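Local structure of polysaccharide deacetylase (Bacillus anthracis, 2J13) at residues 58-63 against 85-90; 174-179 against 207-212. The protein probably removes acetyl groups from a polysaccharide of the bacterial cell wall, such as peptidoglycan, as a family 4 carbohydrate esterase. One frame throughout, in Å; residues are numbered along the deposited sequence.

Contact 1 (58-63 against 85-90); sequences YLTFDN and TFFVTG
The beta-alpha-beta unit formed by strand 56-63, helix 70-80 and strand 84-88 brings Thr60 to Asn63 alongside Thr85 to Val88 in parallel. The amides alternate: Thr85 N donates to Leu59 O, Phe61 N to Thr85 O at 2.9 Å, Phe87 N to Phe61 O, and Asn63 N to Phe87 O at 2.8 Å. Thr89 N reaches Asn63 O, and Thr89 OG1 caps the following helix at Tyr92 N.

On the face carrying Phe61 and Phe86, the two rings lie side by side, their planes 11° apart but slid so far that they barely overlap; Phe61 CD1 approaches Phe86 CE2 to 3.6 Å. Asn63 ND2 meets the Phe86 ring at its edge, 3.5 Å from CD2, and helix 70-80 covers both aromatics. Thr60-Phe61-Asp62-Asn63 corresponds to the first NodB-homology motif, Thr-Phe-Asp-Asp in many relatives: Asn63 replaces the second aspartate, which binds metal there, and Asp62 is consistent with the first, the probable catalytic base.

The opposite face, carrying Thr60, Asp62, Thr85 and Phe87, looks toward the probable active site. Asp62 has CG anti to its carbonyl carbon (chi1 -65°), which leaves OD1 3.5 Å from Phe87 CD2, with carboxylate and ring planes 88° apart. The same OD1 forms a salt bridge with Arg152 NH1, while Phe87 CE2 lies 4.0 Å from Thr60 CB.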
# COMPACT_ATOMS: atom_id res chain seq x y z
N TYR A 58 -5.98 2.93 8.63
CA TYR A 58 -4.67 2.48 8.12
C TYR A 58 -4.18 3.41 7.03
O TYR A 58 -4.77 3.46 5.98
CB TYR A 58 -4.80 1.05 7.58
CG TYR A 58 -5.45 0.13 8.59
CD1 TYR A 58 -4.68 -0.52 9.53
CD2 TYR A 58 -6.83 -0.03 8.62
CE1 TYR A 58 -5.27 -1.34 10.50
CE2 TYR A 58 -7.43 -0.85 9.58
CZ TYR A 58 -6.63 -1.49 10.52
OH TYR A 58 -7.15 -2.33 11.49
N LEU A 59 -3.11 4.14 7.31
CA LEU A 59 -2.52 5.06 6.38
C LEU A 59 -1.52 4.34 5.46
O LEU A 59 -0.64 3.59 5.94
CB LEU A 59 -1.85 6.18 7.17
CG LEU A 59 -1.18 7.30 6.42
CD1 LEU A 59 -2.19 8.00 5.55
CD2 LEU A 59 -0.47 8.30 7.35
N THR A 60 -1.63 4.60 4.16
CA THR A 60 -0.70 4.06 3.18
C THR A 60 -0.37 5.12 2.15
O THR A 60 -1.13 6.07 1.96
CB THR A 60 -1.26 2.82 2.47
OG1 THR A 60 -2.31 3.21 1.57
CG2 THR A 60 -1.74 1.77 3.45
N PHE A 61 0.79 4.94 1.53
CA PHE A 61 1.30 5.80 0.44
C PHE A 61 1.86 4.88 -0.64
O PHE A 61 2.40 3.82 -0.33
CB PHE A 61 2.43 6.71 0.92
CG PHE A 61 2.03 7.69 1.99
CD1 PHE A 61 2.05 7.32 3.31
CD2 PHE A 61 1.65 8.98 1.68
CE1 PHE A 61 1.69 8.25 4.31
CE2 PHE A 61 1.29 9.87 2.67
CZ PHE A 61 1.27 9.46 3.96
N ASP A 62 1.76 5.33 -1.90
CA ASP A 62 2.45 4.67 -3.01
C ASP A 62 3.62 5.54 -3.48
O ASP A 62 3.48 6.76 -3.66
CB ASP A 62 1.51 4.37 -4.18
CG ASP A 62 0.44 3.39 -3.84
OD1 ASP A 62 0.51 2.79 -2.74
OD2 ASP A 62 -0.54 3.27 -4.64
N ASN A 63 4.76 4.90 -3.69
CA ASN A 63 6.00 5.56 -3.96
C ASN A 63 6.65 5.00 -5.20
O ASN A 63 7.54 4.18 -5.14
CB ASN A 63 6.93 5.42 -2.77
CG ASN A 63 6.34 6.01 -1.54
OD1 ASN A 63 6.75 7.07 -1.11
ND2 ASN A 63 5.37 5.33 -0.95
N THR A 85 2.25 2.24 5.74
CA THR A 85 2.91 1.39 4.76
C THR A 85 3.18 2.24 3.51
O THR A 85 2.28 2.93 3.02
CB THR A 85 2.11 0.11 4.37
OG1 THR A 85 2.03 -0.77 5.50
CG2 THR A 85 2.78 -0.64 3.19
N PHE A 86 4.42 2.17 3.01
CA PHE A 86 4.87 2.80 1.78
C PHE A 86 5.09 1.68 0.76
O PHE A 86 6.00 0.85 0.94
CB PHE A 86 6.19 3.56 2.01
CG PHE A 86 6.05 4.74 2.94
CD1 PHE A 86 6.12 4.55 4.30
CD2 PHE A 86 5.81 6.00 2.44
CE1 PHE A 86 5.95 5.63 5.17
CE2 PHE A 86 5.67 7.10 3.31
CZ PHE A 86 5.77 6.89 4.67
N PHE A 87 4.27 1.68 -0.29
CA PHE A 87 4.37 0.71 -1.37
C PHE A 87 5.32 1.26 -2.40
O PHE A 87 4.99 2.21 -3.08
CB PHE A 87 2.98 0.45 -2.01
CG PHE A 87 2.07 -0.31 -1.12
CD1 PHE A 87 2.10 -1.69 -1.07
CD2 PHE A 87 1.11 0.37 -0.34
CE1 PHE A 87 1.26 -2.39 -0.19
CE2 PHE A 87 0.30 -0.35 0.54
CZ PHE A 87 0.36 -1.74 0.59
N VAL A 88 6.51 0.68 -2.48
CA VAL A 88 7.62 1.21 -3.31
C VAL A 88 7.85 0.43 -4.61
O VAL A 88 7.65 -0.78 -4.66
CB VAL A 88 8.97 1.25 -2.49
CG1 VAL A 88 8.76 2.11 -1.21
CG2 VAL A 88 9.44 -0.16 -2.17
N THR A 89 8.28 1.14 -5.65
CA THR A 89 8.71 0.49 -6.88
C THR A 89 10.25 0.31 -6.91
O THR A 89 10.97 0.86 -6.09
CB THR A 89 8.32 1.30 -8.10
OG1 THR A 89 9.02 2.56 -8.13
CG2 THR A 89 6.78 1.53 -8.16
N GLY A 90 10.74 -0.40 -7.90
CA GLY A 90 12.20 -0.54 -8.10
C GLY A 90 12.91 0.76 -8.42
O GLY A 90 14.03 1.00 -7.92

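Contact 2 (174-179 against 207-212); sequences VFWSLA and ILLLHA. With ZN (zinc ion), chain C.
Ile207 O accepts two successive amides, Ser177 N at 2.8 Å and Leu178 N at 3.3 Å, before the strands settle into parallel pairing with Leu209 N on Leu178 O at 2.8 Å. The first donor lies in the carbonyl plane and the second is tilted 27° from it, so one carbonyl oxygen receives both amides from different directions where strand 178-179 begins. Ser177 OG, between its backbone N and carbonyl carbon (chi1 70°), accepts from Ile207 N at 3.1 Å, which gives Ile207 bonds to Ser177 through both N and O.

Trp176 and Leu209 make a CH-pi contact: Leu209 CD2 stands over one face of the six-membered ring, 4.0 Å from its centroid and 14° off the normal. Leu178 and Leu208 lie side by side, pointing the same way, with Leu178 CB 3.6 Å from Leu208 CD2. Ala179 CB packs against Leu209 CB at 4.1 Å. Leu209-Leu210-His211 resembles the histidine-bearing motif near the C-terminal end of NodB domains. His211 NE2 binds a zinc ion at 2.0 Å; water 1 and one further ligand from outside the two segments also bind this zinc. His211 ND1 is hydrogen-bonded to Phe180 O, which helps set the ring's rotation.

Strand 207-210 runs between strand 178-179 and strand 56-63, with Ile207 touching Thr60 and Leu209 touching Asp62, while Ala212 beyond it meets Thr70 and Ile73 of helix 70-80.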
# COMPACT_ATOMS: atom_id res chain seq x y z
N VAL A 174 -3.37 -5.61 -1.52
CA VAL A 174 -3.85 -4.54 -0.65
C VAL A 174 -4.31 -3.36 -1.49
O VAL A 174 -3.50 -2.69 -2.14
CB VAL A 174 -2.77 -4.08 0.33
CG1 VAL A 174 -3.37 -3.03 1.27
CG2 VAL A 174 -2.19 -5.25 1.12
N PHE A 175 -5.62 -3.12 -1.49
CA PHE A 175 -6.20 -2.00 -2.20
C PHE A 175 -6.45 -0.86 -1.21
O PHE A 175 -5.65 -0.71 -0.31
CB PHE A 175 -7.44 -2.47 -2.97
CG PHE A 175 -7.08 -3.39 -4.09
CD1 PHE A 175 -6.67 -2.89 -5.30
CD2 PHE A 175 -7.10 -4.74 -3.91
CE1 PHE A 175 -6.31 -3.74 -6.34
CE2 PHE A 175 -6.75 -5.60 -4.95
CZ PHE A 175 -6.36 -5.09 -6.14
N TRP A 176 -7.52 -0.09 -1.35
CA TRP A 176 -7.77 1.06 -0.45
C TRP A 176 -9.24 1.36 -0.44
O TRP A 176 -9.97 0.91 -1.32
CB TRP A 176 -6.99 2.31 -0.88
CG TRP A 176 -7.29 2.80 -2.24
CD1 TRP A 176 -8.20 3.74 -2.60
CD2 TRP A 176 -6.68 2.35 -3.46
NE1 TRP A 176 -8.19 3.92 -3.96
CE2 TRP A 176 -7.27 3.07 -4.52
CE3 TRP A 176 -5.70 1.40 -3.75
CZ2 TRP A 176 -6.90 2.87 -5.85
CZ3 TRP A 176 -5.35 1.22 -5.06
CH2 TRP A 176 -5.94 1.93 -6.09
N SER A 177 -9.67 2.14 0.54
CA SER A 177 -11.08 2.57 0.57
C SER A 177 -11.31 4.05 0.36
O SER A 177 -12.43 4.46 -0.04
CB SER A 177 -11.75 2.06 1.83
OG SER A 177 -11.26 2.72 2.97
N LEU A 178 -10.27 4.84 0.53
CA LEU A 178 -10.31 6.26 0.35
C LEU A 178 -8.98 6.72 -0.20
O LEU A 178 -7.96 6.41 0.39
CB LEU A 178 -10.51 6.88 1.74
CG LEU A 178 -11.44 8.07 1.88
CD1 LEU A 178 -12.83 7.74 1.30
CD2 LEU A 178 -11.47 8.40 3.37
N ALA A 179 -8.99 7.46 -1.30
CA ALA A 179 -7.77 8.08 -1.80
C ALA A 179 -7.97 9.57 -1.91
O ALA A 179 -9.03 10.04 -2.34
CB ALA A 179 -7.36 7.51 -3.13
N ILE A 207 -8.86 2.16 4.83
CA ILE A 207 -7.48 2.14 4.36
C ILE A 207 -7.31 3.36 3.44
O ILE A 207 -7.94 3.45 2.37
CB ILE A 207 -7.07 0.83 3.61
CG1 ILE A 207 -7.27 -0.38 4.51
CG2 ILE A 207 -5.60 1.00 3.07
CD1 ILE A 207 -6.93 -1.74 3.88
N LEU A 208 -6.50 4.33 3.88
CA LEU A 208 -6.31 5.58 3.17
C LEU A 208 -5.11 5.48 2.27
O LEU A 208 -4.07 4.95 2.67
CB LEU A 208 -6.10 6.74 4.14
CG LEU A 208 -7.11 6.84 5.27
CD1 LEU A 208 -6.81 8.09 6.09
CD2 LEU A 208 -8.51 6.86 4.68
N LEU A 209 -5.26 6.01 1.06
CA LEU A 209 -4.12 6.17 0.17
C LEU A 209 -3.91 7.68 0.03
O LEU A 209 -4.73 8.38 -0.58
CB LEU A 209 -4.41 5.48 -1.16
CG LEU A 209 -3.46 5.79 -2.30
CD1 LEU A 209 -1.97 5.73 -1.88
CD2 LEU A 209 -3.72 4.85 -3.51
N LEU A 210 -2.89 8.21 0.69
CA LEU A 210 -2.59 9.63 0.68
C LEU A 210 -1.34 9.88 -0.17
O LEU A 210 -0.79 8.94 -0.76
CB LEU A 210 -2.44 10.18 2.10
CG LEU A 210 -3.72 10.10 2.97
CD1 LEU A 210 -3.55 10.90 4.32
CD2 LEU A 210 -4.96 10.58 2.30
N HIS A 211 -0.93 11.15 -0.26
CA HIS A 211 0.12 11.57 -1.19
C HIS A 211 1.13 12.54 -0.60
O HIS A 211 0.89 13.15 0.44
CB HIS A 211 -0.53 12.18 -2.46
CG HIS A 211 -1.38 11.20 -3.22
ND1 HIS A 211 -2.70 10.98 -2.94
CD2 HIS A 211 -1.06 10.36 -4.22
CE1 HIS A 211 -3.17 10.04 -3.75
NE2 HIS A 211 -2.18 9.65 -4.53
N ALA A 212 2.26 12.67 -1.28
CA ALA A 212 3.38 13.51 -0.88
C ALA A 212 3.82 14.31 -2.11
O ALA A 212 4.98 14.24 -2.53
CB ALA A 212 4.53 12.66 -0.35
ZN ZN C . -2.18 8.31 -6.05
O HOH W 1 -0.65 7.11 -5.51

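In the fold
From the N terminus, strand 56-63 leads through helix 70-80 to strand 84-88, where contact 1 closes a loop of 21 residues. The chain then passes through several helices and strands before contact 2 joins 174-179 to 207-212 across 27 residues, many of them not modelled. The contacts therefore follow in series, neither nested nor crossed. They meet at strand 56-63, which pairs with 84-88 and also with 207-210: Tyr58 O and Thr60 OG1 reach Leu208, and Leu59 and Phe61 pack on Leu210. With the pairing of 56-63 and 207-210 between them, the strands run in the order 84-88, 56-63, 207-210, 178-179, part of the distorted beta/alpha barrel expected of a NodB domain.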